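Local coordinates for protein O-methyltransferase (Burkholderia thailandensis, PDB 3MCZ) that probably transfers a methyl group from S-adenosylmethionine to a hydroxyl oxygen of a substrate and works as a dimer, at residues 258-270 with 313-326. Numbering follows the deposited sequence.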
# COMPACT_ATOMS: atom_id res chain seq x y z
N LEU A 258 -22.64 -0.64 13.77
CA LEU A 258 -22.90 -2.04 14.13
C LEU A 258 -21.70 -2.97 13.95
O LEU A 258 -21.61 -4.05 14.59
CB LEU A 258 -24.14 -2.58 13.41
CG LEU A 258 -25.52 -2.15 13.94
CD1 LEU A 258 -26.58 -2.70 12.99
CD2 LEU A 258 -25.80 -2.62 15.38
N HIS A 259 -20.73 -2.54 13.13
CA HIS A 259 -19.57 -3.33 12.88
C HIS A 259 -18.52 -3.34 14.02
O HIS A 259 -17.50 -3.98 13.87
CB HIS A 259 -18.91 -2.91 11.56
CG HIS A 259 -18.64 -1.45 11.48
ND1 HIS A 259 -19.46 -0.58 10.80
CD2 HIS A 259 -17.67 -0.69 12.04
CE1 HIS A 259 -19.00 0.65 10.93
NE2 HIS A 259 -17.90 0.61 11.66
N TYR A 260 -18.79 -2.65 15.12
CA TYR A 260 -18.01 -2.80 16.35
C TYR A 260 -18.45 -3.97 17.21
O TYR A 260 -17.80 -4.30 18.19
CB TYR A 260 -18.08 -1.52 17.20
CG TYR A 260 -17.29 -0.40 16.60
CD1 TYR A 260 -15.93 -0.33 16.78
CD2 TYR A 260 -17.91 0.57 15.82
CE1 TYR A 260 -15.19 0.70 16.22
CE2 TYR A 260 -17.20 1.59 15.25
CZ TYR A 260 -15.85 1.66 15.46
OH TYR A 260 -15.15 2.68 14.89
N PHE A 261 -19.56 -4.60 16.84
CA PHE A 261 -20.17 -5.63 17.65
C PHE A 261 -20.08 -6.99 16.97
O PHE A 261 -20.17 -7.05 15.74
CB PHE A 261 -21.62 -5.26 17.90
CG PHE A 261 -21.78 -3.97 18.64
CD1 PHE A 261 -21.39 -3.87 19.98
CD2 PHE A 261 -22.25 -2.84 18.01
CE1 PHE A 261 -21.51 -2.64 20.68
CE2 PHE A 261 -22.37 -1.62 18.69
CZ PHE A 261 -22.00 -1.53 20.04
N ASP A 262 -19.89 -8.07 17.74
CA ASP A 262 -20.15 -9.42 17.19
C ASP A 262 -21.65 -9.62 16.92
O ASP A 262 -22.47 -8.82 17.34
CB ASP A 262 -19.53 -10.56 18.03
CG ASP A 262 -20.23 -10.85 19.33
OD1 ASP A 262 -21.38 -10.47 19.57
OD2 ASP A 262 -19.59 -11.54 20.15
N ALA A 263 -22.02 -10.70 16.26
CA ALA A 263 -23.43 -10.88 15.86
C ALA A 263 -24.38 -10.93 17.06
O ALA A 263 -25.48 -10.41 17.01
CB ALA A 263 -23.61 -12.15 14.94
N ARG A 264 -23.97 -11.56 18.14
CA ARG A 264 -24.82 -11.64 19.31
C ARG A 264 -25.07 -10.24 19.86
O ARG A 264 -26.19 -9.86 20.19
CB ARG A 264 -24.15 -12.50 20.37
CG ARG A 264 -24.88 -12.52 21.66
CD ARG A 264 -24.07 -13.16 22.84
NE ARG A 264 -24.46 -12.44 24.02
CZ ARG A 264 -23.84 -11.37 24.52
NH1 ARG A 264 -24.32 -10.79 25.61
NH2 ARG A 264 -22.73 -10.89 23.96
N GLU A 265 -23.97 -9.51 20.01
CA GLU A 265 -24.04 -8.16 20.53
C GLU A 265 -24.87 -7.26 19.62
O GLU A 265 -25.71 -6.50 20.11
CB GLU A 265 -22.64 -7.60 20.70
CG GLU A 265 -21.89 -8.19 21.86
CD GLU A 265 -20.40 -7.80 21.83
OE1 GLU A 265 -19.85 -7.45 20.76
OE2 GLU A 265 -19.76 -7.87 22.88
N ALA A 266 -24.65 -7.36 18.32
CA ALA A 266 -25.35 -6.53 17.35
C ALA A 266 -26.86 -6.79 17.40
O ALA A 266 -27.68 -5.86 17.33
CB ALA A 266 -24.77 -6.78 15.93
N ARG A 267 -27.26 -8.05 17.59
CA ARG A 267 -28.70 -8.38 17.71
C ARG A 267 -29.29 -7.73 18.96
O ARG A 267 -30.36 -7.18 18.91
CB ARG A 267 -28.93 -9.90 17.72
CG ARG A 267 -30.37 -10.31 17.88
CD ARG A 267 -30.52 -11.82 17.95
NE ARG A 267 -30.36 -12.45 16.65
CZ ARG A 267 -31.32 -12.50 15.71
NH1 ARG A 267 -32.49 -11.91 15.90
NH2 ARG A 267 -31.07 -13.10 14.55
N GLU A 268 -28.56 -7.74 20.08
CA GLU A 268 -29.03 -7.09 21.29
C GLU A 268 -29.15 -5.58 21.17
O GLU A 268 -30.11 -5.01 21.69
CB GLU A 268 -28.13 -7.44 22.47
CG GLU A 268 -28.31 -8.91 22.86
CD GLU A 268 -27.23 -9.44 23.78
OE1 GLU A 268 -26.13 -8.85 23.86
OE2 GLU A 268 -27.50 -10.50 24.38
N VAL A 269 -28.19 -4.95 20.50
CA VAL A 269 -28.17 -3.49 20.32
C VAL A 269 -29.34 -3.06 19.45
O VAL A 269 -29.98 -2.07 19.72
CB VAL A 269 -26.88 -3.03 19.69
CG1 VAL A 269 -26.97 -1.53 19.22
CG2 VAL A 269 -25.74 -3.20 20.70
N ILE A 270 -29.60 -3.81 18.39
CA ILE A 270 -30.70 -3.52 17.47
C ILE A 270 -32.02 -3.63 18.23
O ILE A 270 -32.87 -2.76 18.12
CB ILE A 270 -30.69 -4.45 16.25
CG1 ILE A 270 -29.49 -4.14 15.37
CG2 ILE A 270 -31.98 -4.28 15.44
CD1 ILE A 270 -29.18 -5.21 14.35
N HIS A 313 -13.90 -7.24 18.20
CA HIS A 313 -15.10 -7.81 17.59
C HIS A 313 -15.47 -7.20 16.27
O HIS A 313 -16.58 -7.42 15.76
CB HIS A 313 -16.30 -7.71 18.54
CG HIS A 313 -16.18 -8.56 19.76
ND1 HIS A 313 -17.12 -8.54 20.77
CD2 HIS A 313 -15.24 -9.47 20.13
CE1 HIS A 313 -16.75 -9.39 21.72
NE2 HIS A 313 -15.60 -9.93 21.37
N GLY A 314 -14.56 -6.45 15.65
CA GLY A 314 -14.86 -5.77 14.39
C GLY A 314 -15.30 -6.74 13.32
O GLY A 314 -14.65 -7.78 13.08
N GLU A 315 -16.41 -6.44 12.65
CA GLU A 315 -16.91 -7.33 11.63
C GLU A 315 -18.09 -6.67 10.96
O GLU A 315 -18.94 -6.10 11.67
CB GLU A 315 -17.38 -8.63 12.28
CG GLU A 315 -18.11 -9.57 11.32
CD GLU A 315 -18.50 -10.92 11.95
OE1 GLU A 315 -18.46 -11.06 13.20
OE2 GLU A 315 -18.86 -11.86 11.17
N LEU A 316 -18.17 -6.75 9.64
CA LEU A 316 -19.31 -6.19 8.92
C LEU A 316 -20.34 -7.30 8.85
O LEU A 316 -20.03 -8.35 8.36
CB LEU A 316 -18.95 -5.69 7.51
CG LEU A 316 -20.07 -4.99 6.73
CD1 LEU A 316 -20.68 -3.80 7.49
CD2 LEU A 316 -19.54 -4.57 5.31
N HIS A 317 -21.55 -7.07 9.34
CA HIS A 317 -22.63 -8.02 9.28
C HIS A 317 -23.44 -7.85 7.99
O HIS A 317 -23.64 -6.71 7.53
CB HIS A 317 -23.52 -7.87 10.52
CG HIS A 317 -22.74 -7.98 11.79
ND1 HIS A 317 -22.11 -9.14 12.16
CD2 HIS A 317 -22.45 -7.07 12.74
CE1 HIS A 317 -21.47 -8.95 13.30
NE2 HIS A 317 -21.67 -7.70 13.68
N PRO A 318 -23.89 -8.96 7.41
CA PRO A 318 -24.68 -8.83 6.19
C PRO A 318 -25.92 -7.98 6.35
O PRO A 318 -26.63 -8.08 7.35
CB PRO A 318 -25.03 -10.27 5.82
CG PRO A 318 -23.95 -11.13 6.50
CD PRO A 318 -23.59 -10.38 7.74
N THR A 319 -26.20 -7.19 5.32
CA THR A 319 -27.32 -6.27 5.34
C THR A 319 -28.66 -6.96 5.44
O THR A 319 -29.50 -6.50 6.19
CB THR A 319 -27.21 -5.29 4.13
OG1 THR A 319 -25.88 -4.72 4.14
CG2 THR A 319 -28.27 -4.19 4.24
N PRO A 320 -28.88 -8.06 4.69
CA PRO A 320 -30.12 -8.79 4.89
C PRO A 320 -30.28 -9.37 6.29
O PRO A 320 -31.41 -9.51 6.77
CB PRO A 320 -30.05 -9.93 3.85
CG PRO A 320 -29.10 -9.42 2.80
CD PRO A 320 -28.08 -8.63 3.60
N TRP A 321 -29.17 -9.71 6.95
CA TRP A 321 -29.23 -10.23 8.31
C TRP A 321 -29.66 -9.11 9.27
O TRP A 321 -30.54 -9.30 10.12
CB TRP A 321 -27.89 -10.83 8.75
CG TRP A 321 -27.91 -11.33 10.14
CD1 TRP A 321 -28.33 -12.54 10.57
CD2 TRP A 321 -27.49 -10.61 11.29
NE1 TRP A 321 -28.21 -12.63 11.94
CE2 TRP A 321 -27.72 -11.43 12.40
CE3 TRP A 321 -26.98 -9.33 11.48
CZ2 TRP A 321 -27.41 -11.03 13.70
CZ3 TRP A 321 -26.66 -8.94 12.79
CH2 TRP A 321 -26.86 -9.80 13.87
N ILE A 322 -29.04 -7.94 9.12
CA ILE A 322 -29.46 -6.77 9.91
C ILE A 322 -30.96 -6.48 9.70
O ILE A 322 -31.70 -6.27 10.66
CB ILE A 322 -28.61 -5.51 9.59
CG1 ILE A 322 -27.14 -5.77 9.94
CG2 ILE A 322 -29.17 -4.31 10.37
CD1 ILE A 322 -26.08 -4.69 9.41
N ALA A 323 -31.40 -6.47 8.44
CA ALA A 323 -32.77 -6.19 8.16
C ALA A 323 -33.70 -7.19 8.82
O ALA A 323 -34.76 -6.80 9.34
CB ALA A 323 -33.02 -6.11 6.62
N GLY A 324 -33.32 -8.48 8.84
CA GLY A 324 -34.13 -9.51 9.50
C GLY A 324 -34.23 -9.28 11.00
O GLY A 324 -35.29 -9.48 11.58
N VAL A 325 -33.14 -8.81 11.62
CA VAL A 325 -33.18 -8.50 13.05
C VAL A 325 -34.17 -7.36 13.37
O VAL A 325 -34.97 -7.43 14.32
CB VAL A 325 -31.80 -8.18 13.62
CG1 VAL A 325 -31.95 -7.85 15.11
CG2 VAL A 325 -30.83 -9.36 13.41
N VAL A 326 -34.18 -6.34 12.53
CA VAL A 326 -35.13 -5.23 12.68
C VAL A 326 -36.58 -5.72 12.54
O VAL A 326 -37.45 -5.34 13.35
CB VAL A 326 -34.79 -4.09 11.67
CG1 VAL A 326 -35.80 -2.93 11.75
CG2 VAL A 326 -33.37 -3.57 11.92
O HOH W 1 -20.29 -12.47 14.88
O HOH W 2 -28.52 -15.05 14.12
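His317 slots its imidazole between the 3-10 turn 258-260 and the start of helix 263-270. Its CB points toward that segment, and with chi1 at -55° CG stands beside the backbone N. Beyond CG, CD2 meets Leu258 O at the ring edge, CE1 comes 3.5 Å from Ala263 N, and NE2 donates to Phe261 O over 2.6 Å. That carbonyl lies close to the imidazole plane, which fixes the ring's rotation, while Ala266 CB touches NE2 obliquely. Glu315 O sits over one ring face; Glu315 N donates to His259 O (3.0 Å), tying the 3-10 turn to the loop 313-318, backbone to backbone. At the helix start Asp262 and Glu265 form a capping box. Glu265 OE1 accepts twice, from Asp262 N and from His313 ND1 (2.9 Å), both reaching it from the same face of the carboxylate plane. His313 donates on the syn side of OE1, but well out of that plane (34°). Asp262 runs alongside His313, with OD2 over one ring face toward its rim. Farther along, the indole edge of Trp321, at CH2, faces Ala263 O (3.5 Å). A water accepts from both Trp321 NE1 and Arg267 NH2, whose guanidinium stands nearly perpendicular to the indole and has Val325 CG2 over one face. Deeper down, Ile270 CG2 packs on Val325 CG1 at 3.6 Å, and Leu258 CD1 meets Ile322 CG2 tip to tip. Leu258 and Val326 also touch Ile285 of strand 281-288. The axes of helix segments 263-270 and 319-326 lie 42° apart, and both pack beside the central sheet of the Rossmann-like fold of S-adenosylmethionine-dependent methyltransferases.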